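Side-chain contacts in type-2 restriction enzyme NlaIV (Neisseria lactamica, PDB 6QM2), which recognises the double-stranded DNA sequence 5'-GGNNCC-3' and cuts it at its centre, giving blunt-ended fragments with terminal 5'-phosphates: residues A[156-159]-A[160-164]; A[189-192]-A[193-197]. One frame throughout, in Å; residues are numbered along the deposited sequence.

Contact 1: residues A[156-159]-A[160-164]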
ATOM      1  N   ASP A 156      -4.295 -30.468  -3.621  1.00 97.88           N
ATOM      2  CA  ASP A 156      -5.461 -31.271  -3.940  1.00101.63           C
ATOM      3  C   ASP A 156      -6.074 -30.776  -5.249  1.00 95.61           C
ATOM      4  O   ASP A 156      -6.483 -29.616  -5.339  1.00 91.41           O
ATOM      5  CB  ASP A 156      -6.495 -31.213  -2.813  1.00108.88           C
ATOM      6  CG  ASP A 156      -7.596 -32.242  -2.994  1.00115.58           C
ATOM      7  OD1 ASP A 156      -7.291 -33.451  -2.906  1.00122.82           O
ATOM      8  OD2 ASP A 156      -8.755 -31.849  -3.244  1.00119.68           O
ATOM      9  N   GLY A 157      -6.118 -31.655  -6.253  1.00 94.17           N
ATOM     10  CA  GLY A 157      -6.801 -31.384  -7.527  1.00 96.18           C
ATOM     11  C   GLY A 157      -5.931 -30.889  -8.675  1.00 97.69           C
ATOM     12  O   GLY A 157      -6.413 -30.760  -9.808  1.00 92.27           O
ATOM     13  N   TRP A 158      -4.664 -30.582  -8.383  1.00 98.51           N
ATOM     14  CA  TRP A 158      -3.686 -30.156  -9.387  1.00 95.81           C
ATOM     15  C   TRP A 158      -2.328 -30.745  -9.048  1.00 95.52           C
ATOM     16  O   TRP A 158      -2.049 -31.028  -7.882  1.00 96.80           O
ATOM     17  CB  TRP A 158      -3.585 -28.630  -9.433  1.00 91.10           C
ATOM     18  CG  TRP A 158      -4.877 -27.971  -9.752  1.00 90.46           C
ATOM     19  CD1 TRP A 158      -5.851 -27.608  -8.870  1.00 89.24           C
ATOM     20  CD2 TRP A 158      -5.358 -27.616 -11.050  1.00 88.81           C
ATOM     21  NE1 TRP A 158      -6.908 -27.040  -9.537  1.00 89.13           N
ATOM     22  CE2 TRP A 158      -6.632 -27.028 -10.878  1.00 86.39           C
ATOM     23  CE3 TRP A 158      -4.833 -27.723 -12.343  1.00 88.43           C
ATOM     24  CZ2 TRP A 158      -7.389 -26.552 -11.948  1.00 85.44           C
ATOM     25  CZ3 TRP A 158      -5.588 -27.251 -13.410  1.00 87.91           C
ATOM     26  CH2 TRP A 158      -6.855 -26.673 -13.204  1.00 87.44           C
ATOM     27  N   ALA A 159      -1.483 -30.913 -10.062  1.00 93.38           N
ATOM     28  CA  ALA A 159      -0.160 -31.509  -9.865  1.00 94.42           C
ATOM     29  C   ALA A 159       0.780 -30.592  -9.083  1.00 91.78           C
ATOM     30  O   ALA A 159       1.584 -31.079  -8.292  1.00 94.21           O
ATOM     31  CB  ALA A 159       0.461 -31.905 -11.195  1.00 96.98           C
ATOM     32  N   ILE A 160       0.672 -29.280  -9.304  1.00 91.26           N
ATOM     33  CA  ILE A 160       1.454 -28.282  -8.549  1.00 96.41           C
ATOM     34  C   ILE A 160       0.521 -27.356  -7.766  1.00 95.19           C
ATOM     35  O   ILE A 160      -0.625 -27.139  -8.172  1.00 90.54           O
ATOM     36  CB  ILE A 160       2.406 -27.457  -9.467  1.00100.28           C
ATOM     37  CG1 ILE A 160       3.430 -26.683  -8.622  1.00101.58           C
ATOM     38  CG2 ILE A 160       1.638 -26.506 -10.387  1.00100.09           C
ATOM     39  CD1 ILE A 160       4.623 -26.183  -9.400  1.00104.30           C
ATOM     40  N   ASN A 161       1.013 -26.831  -6.641  1.00 95.40           N
ATOM     41  CA  ASN A 161       0.243 -25.912  -5.805  1.00 94.94           C
ATOM     42  C   ASN A 161      -0.014 -24.599  -6.529  1.00 93.22           C
ATOM     43  O   ASN A 161       0.921 -23.870  -6.854  1.00 89.87           O
ATOM     44  CB  ASN A 161       0.951 -25.635  -4.473  1.00 97.52           C
ATOM     45  CG  ASN A 161       0.091 -24.827  -3.509  1.00 96.95           C
ATOM     46  OD1 ASN A 161      -1.137 -24.955  -3.495  1.00 99.64           O
ATOM     47  ND2 ASN A 161       0.733 -23.992  -2.698  1.00 89.20           N
ATOM     48  N   LEU A 162      -1.295 -24.315  -6.757  1.00 95.34           N
ATOM     49  CA  LEU A 162      -1.742 -23.184  -7.555  1.00 95.56           C
ATOM     50  C   LEU A 162      -2.731 -22.315  -6.800  1.00 98.78           C
ATOM     51  O   LEU A 162      -3.292 -22.709  -5.775  1.00108.48           O
ATOM     52  CB  LEU A 162      -2.435 -23.689  -8.814  1.00 94.48           C
ATOM     53  CG  LEU A 162      -1.552 -24.395  -9.835  1.00 96.05           C
ATOM     54  CD1 LEU A 162      -2.423 -25.199 -10.787  1.00 95.79           C
ATOM     55  CD2 LEU A 162      -0.682 -23.397 -10.581  1.00 98.88           C
ATOM     56  N   GLN A 163      -2.925 -21.124  -7.351  1.00 98.46           N
ATOM     57  CA  GLN A 163      -3.975 -20.204  -6.965  1.00101.15           C
ATOM     58  C   GLN A 163      -5.006 -20.372  -8.077  1.00100.98           C
ATOM     59  O   GLN A 163      -4.778 -19.951  -9.211  1.00 97.45           O
ATOM     60  CB  GLN A 163      -3.398 -18.781  -6.867  1.00106.95           C
ATOM     61  CG  GLN A 163      -4.338 -17.590  -7.049  1.00113.97           C
ATOM     62  CD  GLN A 163      -3.570 -16.301  -7.332  1.00117.21           C
ATOM     63  OE1 GLN A 163      -3.901 -15.556  -8.256  1.00121.77           O
ATOM     64  NE2 GLN A 163      -2.524 -16.047  -6.547  1.00117.37           N
ATOM     65  N   VAL A 164      -6.108 -21.045  -7.757  1.00105.41           N
ATOM     66  CA  VAL A 164      -7.196 -21.263  -8.706  1.00107.77           C
ATOM     67  C   VAL A 164      -8.437 -20.541  -8.188  1.00109.71           C
ATOM     68  O   VAL A 164      -8.790 -20.675  -7.014  1.00110.40           O
ATOM     69  CB  VAL A 164      -7.493 -22.766  -8.898  1.00109.93           C
ATOM     70  CG1 VAL A 164      -8.470 -22.982 -10.052  1.00109.05           C
ATOM     71  CG2 VAL A 164      -6.198 -23.540  -9.133  1.00110.96           C
TER
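Trp158 meets Leu162 and Val164 in a local hydrophobic contact, made where the loop that follows strand 138-147 bends round into strand 162-165. The two aliphatic side chains come to the same side of the indole plane, Val164 over the face and Leu162 obliquely, both nearer the rim than the middle. CD1 of Leu162 sits near the CB end of the indole, 3.8 Å from CD2 of Trp158, the two side chains crossing at about a right angle. Val164 takes the pyrrole side: its CG2 comes 3.6 Å from NE1 of Trp158 and forms a CH-pi contact, 4.0 Å from the centroid of the five-membered ring and 30° off its normal. That methyl lies beside the backbone N of Val164 and anti to its carbonyl carbon. No hydrogen bond links the two segments. The bend is held from outside, with Ala159 N donating to Gln204 OE1 and Ala159 O accepting from Ser154 OG. Trp158 and Leu162 also touch Val169 of strand 168-172. Leu162 and Val164, two residues apart, send their CB atoms to the same side of the strand, the usual periodicity of a beta strand, and the incoming loop's aromatic ring covers that side.

Contact 2: residues A[189-192]-A[193-197]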
ATOM      1  N   GLU A 189      11.234 -33.092  -4.033  1.00105.16           N
ATOM      2  CA  GLU A 189      12.542 -33.627  -3.633  1.00109.67           C
ATOM      3  C   GLU A 189      13.676 -33.195  -4.566  1.00111.12           C
ATOM      4  O   GLU A 189      14.819 -33.036  -4.128  1.00113.54           O
ATOM      5  CB  GLU A 189      12.484 -35.156  -3.553  1.00111.68           C
ATOM      6  CG  GLU A 189      11.596 -35.666  -2.422  1.00113.99           C
ATOM      7  CD  GLU A 189      11.201 -37.130  -2.550  1.00117.43           C
ATOM      8  OE1 GLU A 189      11.657 -37.828  -3.485  1.00119.70           O
ATOM      9  OE2 GLU A 189      10.413 -37.583  -1.695  1.00119.72           O
ATOM     10  N   CYS A 190      13.353 -33.010  -5.844  1.00109.18           N
ATOM     11  CA  CYS A 190      14.329 -32.613  -6.849  1.00105.69           C
ATOM     12  C   CYS A 190      13.690 -31.800  -7.973  1.00107.60           C
ATOM     13  O   CYS A 190      12.461 -31.733  -8.094  1.00109.49           O
ATOM     14  CB  CYS A 190      14.969 -33.860  -7.444  1.00103.54           C
ATOM     15  SG  CYS A 190      13.775 -34.913  -8.299  1.00102.51           S
ATOM     16  N   LEU A 191      14.548 -31.205  -8.798  1.00104.51           N
ATOM     17  CA  LEU A 191      14.130 -30.444  -9.975  1.00100.28           C
ATOM     18  C   LEU A 191      13.243 -31.250 -10.927  1.00 97.34           C
ATOM     19  O   LEU A 191      12.242 -30.737 -11.416  1.00 96.85           O
ATOM     20  CB  LEU A 191      15.362 -29.931 -10.730  1.00100.75           C
ATOM     21  CG  LEU A 191      15.151 -29.245 -12.081  1.00103.10           C
ATOM     22  CD1 LEU A 191      14.224 -28.054 -11.934  1.00105.99           C
ATOM     23  CD2 LEU A 191      16.485 -28.814 -12.662  1.00105.37           C
ATOM     24  N   GLU A 192      13.609 -32.504 -11.183  1.00 97.77           N
ATOM     25  CA  GLU A 192      12.898 -33.328 -12.171  1.00101.18           C
ATOM     26  C   GLU A 192      11.426 -33.513 -11.798  1.00 98.66           C
ATOM     27  O   GLU A 192      10.550 -33.440 -12.665  1.00 94.88           O
ATOM     28  CB  GLU A 192      13.570 -34.702 -12.355  1.00106.87           C
ATOM     29  CG  GLU A 192      14.905 -34.683 -13.103  1.00109.59           C
ATOM     30  CD  GLU A 192      16.122 -34.381 -12.231  1.00111.10           C
ATOM     31  OE1 GLU A 192      15.972 -34.187 -11.003  1.00105.54           O
ATOM     32  OE2 GLU A 192      17.245 -34.336 -12.784  1.00112.51           O
ATOM     33  N   ASP A 193      11.169 -33.732 -10.506  1.00 98.76           N
ATOM     34  CA  ASP A 193       9.803 -33.910  -9.995  1.00 99.12           C
ATOM     35  C   ASP A 193       8.977 -32.630 -10.115  1.00 95.67           C
ATOM     36  O   ASP A 193       7.829 -32.681 -10.559  1.00 94.05           O
ATOM     37  CB  ASP A 193       9.818 -34.395  -8.536  1.00102.81           C
ATOM     38  CG  ASP A 193      10.356 -35.822  -8.381  1.00103.61           C
ATOM     39  OD1 ASP A 193      10.680 -36.482  -9.390  1.00105.90           O
ATOM     40  OD2 ASP A 193      10.455 -36.290  -7.229  1.00106.36           O
ATOM     41  N   PHE A 194       9.562 -31.496  -9.722  1.00 93.29           N
ATOM     42  CA  PHE A 194       8.943 -30.172  -9.923  1.00 92.25           C
ATOM     43  C   PHE A 194       8.533 -29.968 -11.385  1.00 92.24           C
ATOM     44  O   PHE A 194       7.399 -29.588 -11.670  1.00 92.75           O
ATOM     45  CB  PHE A 194       9.899 -29.054  -9.469  1.00 92.78           C
ATOM     46  CG  PHE A 194       9.424 -27.654  -9.791  1.00 94.40           C
ATOM     47  CD1 PHE A 194       8.537 -26.996  -8.952  1.00 97.64           C
ATOM     48  CD2 PHE A 194       9.877 -26.987 -10.925  1.00 96.42           C
ATOM     49  CE1 PHE A 194       8.104 -25.709  -9.242  1.00 99.47           C
ATOM     50  CE2 PHE A 194       9.445 -25.701 -11.219  1.00 97.15           C
ATOM     51  CZ  PHE A 194       8.557 -25.060 -10.377  1.00 97.24           C
ATOM     52  N   VAL A 195       9.455 -30.247 -12.301  1.00 90.40           N
ATOM     53  CA  VAL A 195       9.199 -30.078 -13.729  1.00 88.83           C
ATOM     54  C   VAL A 195       8.118 -31.054 -14.192  1.00 89.98           C
ATOM     55  O   VAL A 195       7.269 -30.685 -15.011  1.00 90.05           O
ATOM     56  CB  VAL A 195      10.492 -30.233 -14.572  1.00 89.84           C
ATOM     57  CG1 VAL A 195      10.186 -30.228 -16.070  1.00 87.14           C
ATOM     58  CG2 VAL A 195      11.485 -29.121 -14.240  1.00 89.84           C
ATOM     59  N   SER A 196       8.147 -32.284 -13.667  1.00 91.64           N
ATOM     60  CA  SER A 196       7.098 -33.275 -13.954  1.00 92.13           C
ATOM     61  C   SER A 196       5.719 -32.768 -13.547  1.00 91.98           C
ATOM     62  O   SER A 196       4.744 -32.970 -14.277  1.00 90.42           O
ATOM     63  CB  SER A 196       7.374 -34.608 -13.255  1.00 91.81           C
ATOM     64  OG  SER A 196       6.337 -35.540 -13.525  1.00 91.48           O
ATOM     65  N   ALA A 197       5.652 -32.110 -12.388  1.00 91.56           N
ATOM     66  CA  ALA A 197       4.418 -31.470 -11.930  1.00 92.30           C
ATOM     67  C   ALA A 197       3.976 -30.367 -12.891  1.00 94.00           C
ATOM     68  O   ALA A 197       2.800 -30.314 -13.264  1.00 93.49           O
ATOM     69  CB  ALA A 197       4.585 -30.917 -10.521  1.00 93.44           C
TER
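Cys190 accepts a weak hydrogen bond through its sulfur from the backbone of Asp193, Asp193 N lying 3.6 Å from Cys190 SG. The thiol is placed for this by a first torsion of 63°, which sets SG between the backbone N and the carbonyl carbon of its own residue. SG also packs 3.5 Å from Asp193 CG, against the carboxylate. This is an N-cap at the start of helix 191-204, in which a side chain serves an amide of the first turn, where the preceding helical turn that would supply a carbonyl is missing. The next amides follow the ordinary helical pattern: Phe194 N makes a weak bond to Cys190 O, Val195 N donates to Leu191 O over 3.0 Å, and Ser196 N to Glu192 O over 2.8 Å. Beside them CD1 of Leu191 touches CG2 of Val195 at 3.7 Å. Glu189 OE1 and Asp193 OD2 come within 4.2 Å of each other, yet both form salt bridges with Lys242 NZ, which probably offsets their repulsion. Asp193 OD2 has a further hydrogen-bond partner in Tyr243 OH, and Tyr243 OH in turn is bonded to Glu189 N. One turn on, Ser196 OG is hydrogen-bonded to Pro234 O.

Overall arrangement
The two contacts follow one another in the chain and meet in space, with centres about 15 Å apart. Ile160, in the bend of contact 1, packs its CD1 3.5 Å from CE1 of Phe194 in contact 2, while Ala159 CB lies 3.5 Å from Ala197 O, so the loop rests on helix 191-204. Contact 1 is the more buried and relies on apolar groups gathered round an indole, two of them on a strand of a small antiparallel sheet. Contact 2, partly buried, is mainly polar: a helix start whose amides need acceptors and where the carboxylates of Glu189 and Asp193 pair with Lys242, near the C-terminus, and Asp193 also with Tyr243. The C-terminal region borders contact 1 too, where Lys244 NZ is hydrogen-bonded to Trp158 O.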